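Local coordinates for protein xylulose kinase (Bifidobacterium adolescentis ATCC 15703, PDB 3I8B) that probably phosphorylates D-xylulose with ATP to give D-xylulose 5-phosphate, as a member of the FGGY family of carbohydrate kinases, at residues P445-A456 with T485-T495; P326-S334 with L407-I418. All blocks are in the same frame, centred on the assembly; numbering follows the deposited sequence.

Both interactions belong to the C-terminal half of this FGGY kinase and are organised by one mixed beta sheet, so they illustrate how a single sheet receives chain segments from distant parts of the sequence. Interaction 2 comes first along the chain and closes before interaction 1 begins: strand 324-330, next to one outer strand, is packed against helix 396-420. Interaction 1 lies at the opposite border, where strand 486-490 pairs with strand 452-455. The centres are about 16 Å apart, yet the two are in contact, because Ile447 at the end of helix 438-448 rests on Leu408 and Cys409 of the helix of interaction 2.

Interaction 1. Residues P445-A456 with T485-T495; sequences PSILGMDVTRPA and TIDGVETGEPT
Arg454 and Glu490 meet on one face of the sheet, reaching diagonally across two paired strands. The arginine, bent at chi3 (-60°), brings NE to 2.8 Å from Glu490 OE2 in a salt bridge; the carboxylate oxygen sits at the guanidinium edge, with NH2 as a weaker second donor, although the placement of OE2 is somewhat uncertain. Glu490 folds back at chi2 to reach it, and its CB packs 3.4 Å from Pro445 CG. Over one guanidinium face lies the backbone N of Gly488, a residue with no side chain to crowd the arginine. Water 4 accepts from NH1 and bonds weakly to Asp487 OD2.

The backbones behind these side chains pair antiparallel, strand 486-490 being the outermost strand of the C-terminal sheet. Val452 and Glu490 exchange two backbone bonds, and Arg454 N gives a 2.7 Å bond to Gly488 O. Asp487 and Gly488 then both face Arg454, a classic beta bulge: Arg454 O takes Asp487 N at 2.7 Å and Gly488 N only weakly. Beyond the bulge, Ala456 N bonds to Thr485 O. On the opposite face from Arg454, Thr453 CG2 meets Ile486 CG2 at 3.8 Å.

At the other end the chain passes the last turn of helix 438-448. Thr495 OG1 donates to Ser446 OG at 2.8 Å, and Thr495 N bonds to Ser446 O. Farther out, Thr453 bonds through its backbone to Ile428 and Leu430 of strand 427-431, while Val452 packs on Leu430 and on Ala444.

Interaction 2. Residues P326-S334 with L407-I418; sequences PLACTINGS and LLCSQRDCLELI
Thr330 and Gln411 cross obliquely at the polar part of a buried strand-on-helix contact, in which helix 396-420 packs against the mixed sheet of the FGGY C-terminal domain. The short segments run nearly antiparallel, at 154°, with their axes 9.3 Å apart. Alternate residues of the strand, Pro326, Ala328 and Thr330, point toward the helix, and their contacts overlap, Cys414 being shared by Ala328 and Thr330 and Ile418 by Pro326 and Ala328.

Thr330 divides its two branches. With chi1 at 44°, OG1 lies between the backbone N and the carbonyl carbon and faces Gln411, while CG2 is directed to Cys414 SG, 3.5 Å away, and also touches Ser410 OG. Gln411, bent at chi2 (-49°), turns its amide back to the strand; NE2 donates to Thr330 OG1 at 3.0 Å, with the hydroxyl oxygen close to the amide plane. Water 5 joins the same group of atoms, linking Thr330 OG1 to Gln411 OE1 and Ala328 O, so both ends of the amide are engaged and its rotation is probably fixed.

Toward the start of the strand the contact becomes apolar. Ala328 CB lies 4.0 Å from Cys414 SG and also meets Ile418 CD1, whereas the Pro326 ring crosses the Ile418 side chain at about a right angle, CG against CG2. Ala301 of the neighbouring strand 297-301 touches both Pro326 and Ile418.

Where the chain leaves the strand, Gly333 O is met by Leu407 CD1 of the helix at 3.5 Å. The polar atoms here are joined through solvent: water 7 donates to Asn332 O and accepts from Ser410 OG, and water 6 accepts from Gln411 NE2 while donating to Asn332 O and, at 2.6 Å, to Leu407 O.

Interaction 1. Residues P445-A456 with T485-T495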
loop_
_atom_site.group_PDB
_atom_site.type_symbol
_atom_site.label_atom_id
_atom_site.label_comp_id
_atom_site.label_asym_id
_atom_site.label_seq_id
_atom_site.Cartn_x
_atom_site.Cartn_y
_atom_site.Cartn_z
ATOM N N PRO A 445 -10.818 9.998 -19.307
ATOM C CA PRO A 445 -10.147 11.280 -19.579
ATOM C C PRO A 445 -11.080 12.455 -19.371
ATOM O O PRO A 445 -10.694 13.462 -18.773
ATOM C CB PRO A 445 -9.765 11.177 -21.062
ATOM C CG PRO A 445 -9.735 9.705 -21.349
ATOM C CD PRO A 445 -10.824 9.114 -20.484
ATOM N N SER A 446 -12.298 12.310 -19.885
ATOM C CA SER A 446 -13.358 13.306 -19.762
ATOM C C SER A 446 -13.582 13.751 -18.314
ATOM O O SER A 446 -13.540 14.947 -18.001
ATOM C CB SER A 446 -14.666 12.733 -20.338
ATOM O OG SER A 446 -15.802 13.447 -19.903
ATOM N N ILE A 447 -13.831 12.792 -17.430
ATOM C CA ILE A 447 -14.208 13.167 -16.079
ATOM C C ILE A 447 -12.994 13.327 -15.134
ATOM O O ILE A 447 -13.014 14.171 -14.239
ATOM C CB ILE A 447 -15.407 12.303 -15.518
ATOM C CG1 ILE A 447 -15.001 11.426 -14.346
ATOM C CG2 ILE A 447 -16.161 11.543 -16.633
ATOM C CD1 ILE A 447 -15.191 12.141 -13.052
ATOM N N LEU A 448 -11.925 12.566 -15.353
ATOM C CA LEU A 448 -10.708 12.757 -14.550
ATOM C C LEU A 448 -10.037 14.084 -14.899
ATOM O O LEU A 448 -9.361 14.694 -14.069
ATOM C CB LEU A 448 -9.728 11.599 -14.712
ATOM C CG LEU A 448 -10.222 10.243 -14.213
ATOM C CD1 LEU A 448 -9.122 9.212 -14.334
ATOM C CD2 LEU A 448 -10.698 10.356 -12.775
ATOM N N GLY A 449 -10.236 14.528 -16.131
ATOM C CA GLY A 449 -9.806 15.853 -16.546
ATOM C C GLY A 449 -8.449 15.915 -17.219
ATOM O O GLY A 449 -7.884 16.996 -17.342
HETATM N N MSE A 450 -7.942 14.761 -17.651
HETATM C CA MSE A 450 -6.625 14.640 -18.291
HETATM C C MSE A 450 -6.554 13.376 -19.126
HETATM O O MSE A 450 -7.415 12.513 -19.034
HETATM C CB MSE A 450 -5.515 14.491 -17.250
HETATM C CG MSE A 450 -5.170 15.703 -16.464
HETATM SE SE MSE A 450 -3.644 15.292 -15.290
HETATM C CE MSE A 450 -3.290 17.134 -14.746
ATOM N N ASP A 451 -5.478 13.260 -19.898
ATOM C CA ASP A 451 -5.080 12.006 -20.513
ATOM C C ASP A 451 -4.958 10.925 -19.446
ATOM O O ASP A 451 -4.543 11.196 -18.319
ATOM C CB ASP A 451 -3.722 12.171 -21.197
ATOM C CG ASP A 451 -3.808 12.944 -22.498
ATOM O OD1 ASP A 451 -4.889 13.491 -22.810
ATOM O OD2 ASP A 451 -2.787 12.991 -23.216
ATOM N N VAL A 452 -5.317 9.702 -19.808
ATOM C CA VAL A 452 -5.178 8.572 -18.911
ATOM C C VAL A 452 -4.341 7.511 -19.590
ATOM O O VAL A 452 -4.779 6.883 -20.562
ATOM C CB VAL A 452 -6.542 7.971 -18.515
ATOM C CG1 VAL A 452 -6.353 6.826 -17.514
ATOM C CG2 VAL A 452 -7.422 9.046 -17.925
ATOM N N THR A 453 -3.121 7.340 -19.086
ATOM C CA THR A 453 -2.209 6.334 -19.595
ATOM C C THR A 453 -2.528 4.947 -19.043
ATOM O O THR A 453 -2.769 4.779 -17.840
ATOM C CB THR A 453 -0.745 6.702 -19.259
ATOM O OG1 THR A 453 -0.373 7.885 -19.976
ATOM C CG2 THR A 453 0.188 5.568 -19.621
ATOM N N ARG A 454 -2.526 3.952 -19.928
ATOM C CA ARG A 454 -2.740 2.565 -19.522
ATOM C C ARG A 454 -1.471 1.740 -19.726
ATOM O O ARG A 454 -1.203 1.265 -20.835
ATOM C CB ARG A 454 -3.904 1.933 -20.293
ATOM C CG ARG A 454 -5.278 2.391 -19.839
ATOM C CD ARG A 454 -6.373 1.609 -20.530
ATOM N NE ARG A 454 -6.302 1.766 -21.976
ATOM C CZ ARG A 454 -5.907 0.809 -22.811
ATOM N NH1 ARG A 454 -5.565 -0.386 -22.345
ATOM N NH2 ARG A 454 -5.865 1.045 -24.118
ATOM N N PRO A 455 -0.686 1.571 -18.650
ATOM C CA PRO A 455 0.516 0.733 -18.708
ATOM C C PRO A 455 0.125 -0.707 -18.981
ATOM O O PRO A 455 -0.888 -1.152 -18.458
ATOM C CB PRO A 455 1.097 0.850 -17.290
ATOM C CG PRO A 455 0.495 2.112 -16.719
ATOM C CD PRO A 455 -0.883 2.176 -17.318
ATOM N N ALA A 456 0.902 -1.426 -19.783
ATOM C CA ALA A 456 0.612 -2.832 -20.017
ATOM C C ALA A 456 0.591 -3.591 -18.691
ATOM O O ALA A 456 1.406 -3.338 -17.802
ATOM C CB ALA A 456 1.628 -3.439 -20.966
ATOM N N THR A 485 6.357 -0.541 -20.945
ATOM C CA THR A 485 5.381 -0.855 -21.982
ATOM C C THR A 485 4.017 -0.225 -21.665
ATOM O O THR A 485 3.476 -0.393 -20.568
ATOM C CB THR A 485 5.243 -2.378 -22.202
ATOM O OG1 THR A 485 6.514 -2.921 -22.573
ATOM C CG2 THR A 485 4.248 -2.677 -23.317
ATOM N N ILE A 486 3.487 0.516 -22.636
ATOM C CA ILE A 486 2.188 1.174 -22.513
ATOM C C ILE A 486 1.190 0.538 -23.482
ATOM O O ILE A 486 1.465 0.433 -24.681
ATOM C CB ILE A 486 2.302 2.686 -22.830
ATOM C CG1 ILE A 486 3.397 3.338 -21.983
ATOM C CG2 ILE A 486 0.979 3.382 -22.614
ATOM C CD1 ILE A 486 3.137 3.269 -20.505
ATOM N N ASP A 487 0.040 0.106 -22.963
ATOM C CA ASP A 487 -1.036 -0.438 -23.800
ATOM C C ASP A 487 -1.717 0.649 -24.623
ATOM O O ASP A 487 -2.095 0.422 -25.771
ATOM C CB ASP A 487 -2.090 -1.150 -22.947
ATOM C CG ASP A 487 -1.834 -2.638 -22.817
ATOM O OD1 ASP A 487 -1.226 -3.218 -23.739
ATOM O OD2 ASP A 487 -2.260 -3.229 -21.798
ATOM N N GLY A 488 -1.888 1.826 -24.031
ATOM C CA GLY A 488 -2.554 2.918 -24.713
ATOM C C GLY A 488 -2.727 4.151 -23.849
ATOM O O GLY A 488 -2.510 4.107 -22.636
ATOM N N VAL A 489 -3.093 5.260 -24.490
ATOM C CA VAL A 489 -3.394 6.507 -23.797
ATOM C C VAL A 489 -4.811 6.953 -24.177
ATOM O O VAL A 489 -5.117 7.128 -25.361
ATOM C CB VAL A 489 -2.395 7.627 -24.169
ATOM C CG1 VAL A 489 -2.708 8.894 -23.386
ATOM C CG2 VAL A 489 -0.945 7.181 -23.927
ATOM N N GLU A 490 -5.682 7.112 -23.181
ATOM C CA GLU A 490 -7.047 7.578 -23.437
ATOM C C GLU A 490 -7.132 9.096 -23.366
ATOM O O GLU A 490 -6.717 9.721 -22.380
ATOM C CB GLU A 490 -8.047 6.957 -22.455
ATOM C CG GLU A 490 -7.892 5.461 -22.251
ATOM C CD GLU A 490 -8.355 4.635 -23.437
ATOM O OE1 GLU A 490 -9.094 5.158 -24.298
ATOM O OE2 GLU A 490 -7.987 3.445 -23.498
ATOM N N THR A 491 -7.671 9.696 -24.415
ATOM C CA THR A 491 -7.833 11.135 -24.442
ATOM C C THR A 491 -9.302 11.453 -24.627
ATOM O O THR A 491 -10.039 10.678 -25.232
ATOM C CB THR A 491 -7.019 11.781 -25.577
ATOM O OG1 THR A 491 -7.563 11.380 -26.840
ATOM C CG2 THR A 491 -5.555 11.350 -25.493
ATOM N N GLY A 492 -9.727 12.592 -24.101
ATOM C CA GLY A 492 -11.110 12.995 -24.222
ATOM C C GLY A 492 -11.275 14.390 -23.677
ATOM O O GLY A 492 -10.671 14.740 -22.664
ATOM N N GLU A 493 -12.085 15.196 -24.350
ATOM C CA GLU A 493 -12.346 16.547 -23.878
ATOM C C GLU A 493 -12.893 16.523 -22.455
ATOM O O GLU A 493 -13.779 15.734 -22.136
ATOM C CB GLU A 493 -13.307 17.281 -24.816
ATOM C CG GLU A 493 -12.658 17.697 -26.125
ATOM C CD GLU A 493 -11.389 18.505 -25.903
ATOM O OE1 GLU A 493 -11.481 19.603 -25.304
ATOM O OE2 GLU A 493 -10.304 18.039 -26.327
ATOM N N PRO A 494 -12.327 17.365 -21.588
ATOM C CA PRO A 494 -12.786 17.515 -20.205
ATOM C C PRO A 494 -14.231 17.999 -20.123
ATOM O O PRO A 494 -14.629 18.907 -20.849
ATOM C CB PRO A 494 -11.848 18.585 -19.647
ATOM C CG PRO A 494 -10.603 18.457 -20.486
ATOM C CD PRO A 494 -11.091 18.121 -21.855
ATOM N N THR A 495 -15.007 17.373 -19.248
ATOM C CA THR A 495 -16.360 17.818 -18.951
ATOM C C THR A 495 -16.445 18.082 -17.450
ATOM O O THR A 495 -16.737 17.182 -16.662
ATOM C CB THR A 495 -17.393 16.760 -19.344
ATOM O OG1 THR A 495 -17.121 15.542 -18.636
ATOM C CG2 THR A 495 -17.341 16.500 -20.846
HETATM O O HOH W 1 -8.946 14.796 -20.524
HETATM O O HOH W 2 -15.798 15.691 -14.441
HETATM O O HOH W 3 -7.612 14.392 -22.942
HETATM O O HOH W 4 -4.625 -1.669 -19.786
#

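Interaction 2. Residues P326-S334 with L407-I418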
loop_
_atom_site.group_PDB
_atom_site.type_symbol
_atom_site.label_atom_id
_atom_site.label_comp_id
_atom_site.label_asym_id
_atom_site.label_seq_id
_atom_site.Cartn_x
_atom_site.Cartn_y
_atom_site.Cartn_z
ATOM N N PRO A 326 1.198 9.842 -0.791
ATOM C CA PRO A 326 -0.195 10.001 -0.354
ATOM C C PRO A 326 -1.038 8.919 -1.003
ATOM O O PRO A 326 -1.023 8.783 -2.223
ATOM C CB PRO A 326 -0.587 11.378 -0.917
ATOM C CG PRO A 326 0.471 11.672 -1.986
ATOM C CD PRO A 326 1.720 11.089 -1.376
ATOM N N LEU A 327 -1.768 8.158 -0.196
ATOM C CA LEU A 327 -2.472 6.991 -0.697
ATOM C C LEU A 327 -3.941 7.020 -0.289
ATOM O O LEU A 327 -4.258 7.073 0.899
ATOM C CB LEU A 327 -1.819 5.724 -0.161
ATOM C CG LEU A 327 -2.361 4.453 -0.808
ATOM C CD1 LEU A 327 -1.309 3.859 -1.720
ATOM C CD2 LEU A 327 -2.753 3.459 0.276
ATOM N N ALA A 328 -4.822 6.978 -1.282
ATOM C CA ALA A 328 -6.252 7.114 -1.063
ATOM C C ALA A 328 -6.993 5.843 -1.432
ATOM O O ALA A 328 -7.149 5.528 -2.615
ATOM C CB ALA A 328 -6.789 8.279 -1.871
ATOM N N CYS A 329 -7.464 5.116 -0.424
ATOM C CA CYS A 329 -8.257 3.917 -0.673
ATOM C C CYS A 329 -9.745 4.232 -0.784
ATOM O O CYS A 329 -10.282 5.005 0.002
ATOM C CB CYS A 329 -8.037 2.879 0.428
ATOM S SG CYS A 329 -6.331 2.351 0.565
ATOM N N THR A 330 -10.398 3.639 -1.779
ATOM C CA THR A 330 -11.841 3.744 -1.913
ATOM C C THR A 330 -12.463 2.353 -1.782
ATOM O O THR A 330 -12.026 1.400 -2.432
ATOM C CB THR A 330 -12.233 4.395 -3.259
ATOM O OG1 THR A 330 -11.445 3.829 -4.320
ATOM C CG2 THR A 330 -12.006 5.907 -3.213
ATOM N N ILE A 331 -13.463 2.226 -0.920
ATOM C CA ILE A 331 -14.187 0.963 -0.780
ATOM C C ILE A 331 -14.831 0.608 -2.104
ATOM O O ILE A 331 -14.816 -0.542 -2.549
ATOM C CB ILE A 331 -15.328 1.082 0.241
ATOM C CG1 ILE A 331 -14.783 1.464 1.621
ATOM C CG2 ILE A 331 -16.130 -0.221 0.282
ATOM C CD1 ILE A 331 -14.058 0.337 2.311
ATOM N N ASN A 332 -15.395 1.624 -2.740
ATOM C CA ASN A 332 -16.185 1.409 -3.935
ATOM C C ASN A 332 -15.449 1.719 -5.225
ATOM O O ASN A 332 -15.289 2.878 -5.619
ATOM C CB ASN A 332 -17.496 2.181 -3.830
ATOM C CG ASN A 332 -18.329 1.711 -2.656
ATOM O OD1 ASN A 332 -18.989 0.676 -2.730
ATOM N ND2 ASN A 332 -18.266 2.444 -1.553
ATOM N N GLY A 333 -15.000 0.658 -5.879
ATOM C CA GLY A 333 -14.396 0.787 -7.188
ATOM C C GLY A 333 -15.298 0.096 -8.181
ATOM O O GLY A 333 -16.440 0.494 -8.381
ATOM N N SER A 334 -14.777 -0.965 -8.780
ATOM C CA SER A 334 -15.505 -1.753 -9.751
ATOM C C SER A 334 -16.824 -2.282 -9.185
ATOM O O SER A 334 -17.784 -2.489 -9.931
ATOM C CB SER A 334 -14.630 -2.920 -10.205
ATOM O OG SER A 334 -15.312 -3.707 -11.145
ATOM N N LEU A 407 -18.549 6.158 -10.335
ATOM C CA LEU A 407 -17.293 5.455 -10.123
ATOM C C LEU A 407 -16.115 6.381 -10.431
ATOM O O LEU A 407 -15.225 6.553 -9.608
ATOM C CB LEU A 407 -17.247 4.201 -11.006
ATOM C CG LEU A 407 -16.042 3.258 -10.913
ATOM C CD1 LEU A 407 -16.383 1.924 -11.530
ATOM C CD2 LEU A 407 -14.811 3.854 -11.584
ATOM N N LEU A 408 -16.130 6.985 -11.617
ATOM C CA LEU A 408 -15.040 7.858 -12.060
ATOM C C LEU A 408 -14.914 9.135 -11.251
ATOM O O LEU A 408 -13.806 9.587 -10.985
ATOM C CB LEU A 408 -15.191 8.209 -13.540
ATOM C CG LEU A 408 -14.703 7.139 -14.518
ATOM C CD1 LEU A 408 -13.212 6.898 -14.349
ATOM C CD2 LEU A 408 -15.468 5.855 -14.302
ATOM N N CYS A 409 -16.055 9.717 -10.871
ATOM C CA CYS A 409 -16.082 10.944 -10.078
ATOM C C CYS A 409 -15.456 10.784 -8.696
ATOM O O CYS A 409 -14.817 11.707 -8.195
ATOM C CB CYS A 409 -17.517 11.472 -9.943
ATOM S SG CYS A 409 -18.081 12.397 -11.401
ATOM N N SER A 410 -15.673 9.627 -8.073
ATOM C CA SER A 410 -15.062 9.325 -6.789
ATOM C C SER A 410 -13.540 9.327 -6.928
ATOM O O SER A 410 -12.840 9.907 -6.105
ATOM C CB SER A 410 -15.529 7.957 -6.281
ATOM O OG SER A 410 -14.777 7.558 -5.147
ATOM N N GLN A 411 -13.034 8.677 -7.972
ATOM C CA GLN A 411 -11.593 8.650 -8.206
ATOM C C GLN A 411 -11.063 10.069 -8.461
ATOM O O GLN A 411 -9.984 10.429 -7.989
ATOM C CB GLN A 411 -11.240 7.711 -9.364
ATOM C CG GLN A 411 -11.512 6.232 -9.087
ATOM C CD GLN A 411 -10.952 5.764 -7.743
ATOM O OE1 GLN A 411 -9.887 6.202 -7.317
ATOM N NE2 GLN A 411 -11.669 4.872 -7.080
ATOM N N ARG A 412 -11.828 10.885 -9.182
ATOM C CA ARG A 412 -11.446 12.283 -9.349
ATOM C C ARG A 412 -11.415 12.984 -8.006
ATOM O O ARG A 412 -10.484 13.729 -7.715
ATOM C CB ARG A 412 -12.403 13.032 -10.266
ATOM C CG ARG A 412 -12.310 14.538 -10.083
ATOM C CD ARG A 412 -11.057 15.116 -10.724
ATOM N NE ARG A 412 -11.395 15.559 -12.064
ATOM C CZ ARG A 412 -11.494 16.829 -12.433
ATOM N NH1 ARG A 412 -11.225 17.796 -11.573
ATOM N NH2 ARG A 412 -11.842 17.125 -13.676
ATOM N N ASP A 413 -12.457 12.769 -7.206
ATOM C CA ASP A 413 -12.523 13.331 -5.865
ATOM C C ASP A 413 -11.238 13.014 -5.106
ATOM O O ASP A 413 -10.705 13.861 -4.416
ATOM C CB ASP A 413 -13.736 12.780 -5.097
ATOM C CG ASP A 413 -14.333 13.805 -4.139
ATOM O OD1 ASP A 413 -14.006 15.001 -4.275
ATOM O OD2 ASP A 413 -15.135 13.424 -3.261
ATOM N N CYS A 414 -10.744 11.790 -5.245
ATOM C CA CYS A 414 -9.477 11.419 -4.624
ATOM C C CYS A 414 -8.309 12.260 -5.146
ATOM O O CYS A 414 -7.477 12.731 -4.377
ATOM C CB CYS A 414 -9.199 9.930 -4.827
ATOM S SG CYS A 414 -10.234 8.866 -3.785
ATOM N N LEU A 415 -8.242 12.443 -6.458
ATOM C CA LEU A 415 -7.179 13.263 -7.041
ATOM C C LEU A 415 -7.224 14.693 -6.481
ATOM O O LEU A 415 -6.190 15.279 -6.149
ATOM C CB LEU A 415 -7.289 13.267 -8.567
ATOM C CG LEU A 415 -6.630 12.130 -9.357
ATOM C CD1 LEU A 415 -6.820 10.772 -8.701
ATOM C CD2 LEU A 415 -7.137 12.124 -10.808
ATOM N N GLU A 416 -8.430 15.246 -6.350
ATOM C CA GLU A 416 -8.589 16.605 -5.847
ATOM C C GLU A 416 -8.206 16.715 -4.376
ATOM O O GLU A 416 -7.642 17.717 -3.947
ATOM C CB GLU A 416 -10.029 17.073 -6.043
ATOM C CG GLU A 416 -10.411 17.185 -7.503
ATOM C CD GLU A 416 -9.469 18.089 -8.259
ATOM O OE1 GLU A 416 -8.879 18.984 -7.620
ATOM O OE2 GLU A 416 -9.313 17.904 -9.484
ATOM N N LEU A 417 -8.528 15.685 -3.603
ATOM C CA LEU A 417 -8.142 15.665 -2.202
ATOM C C LEU A 417 -6.617 15.594 -2.059
ATOM O O LEU A 417 -6.017 16.322 -1.255
ATOM C CB LEU A 417 -8.794 14.486 -1.509
ATOM C CG LEU A 417 -8.563 14.336 -0.012
ATOM C CD1 LEU A 417 -9.045 15.560 0.735
ATOM C CD2 LEU A 417 -9.285 13.096 0.477
ATOM N N ILE A 418 -5.981 14.720 -2.834
ATOM C CA ILE A 418 -4.519 14.625 -2.795
ATOM C C ILE A 418 -3.882 15.951 -3.203
ATOM O O ILE A 418 -2.992 16.449 -2.523
ATOM C CB ILE A 418 -3.988 13.454 -3.646
ATOM C CG1 ILE A 418 -4.372 12.131 -2.976
ATOM C CG2 ILE A 418 -2.459 13.576 -3.835
ATOM C CD1 ILE A 418 -4.115 10.875 -3.802
HETATM O O HOH W 5 -9.152 5.114 -4.739
HETATM O O HOH W 6 -14.361 4.627 -8.114
HETATM O O HOH W 7 -15.930 5.330 -4.569
#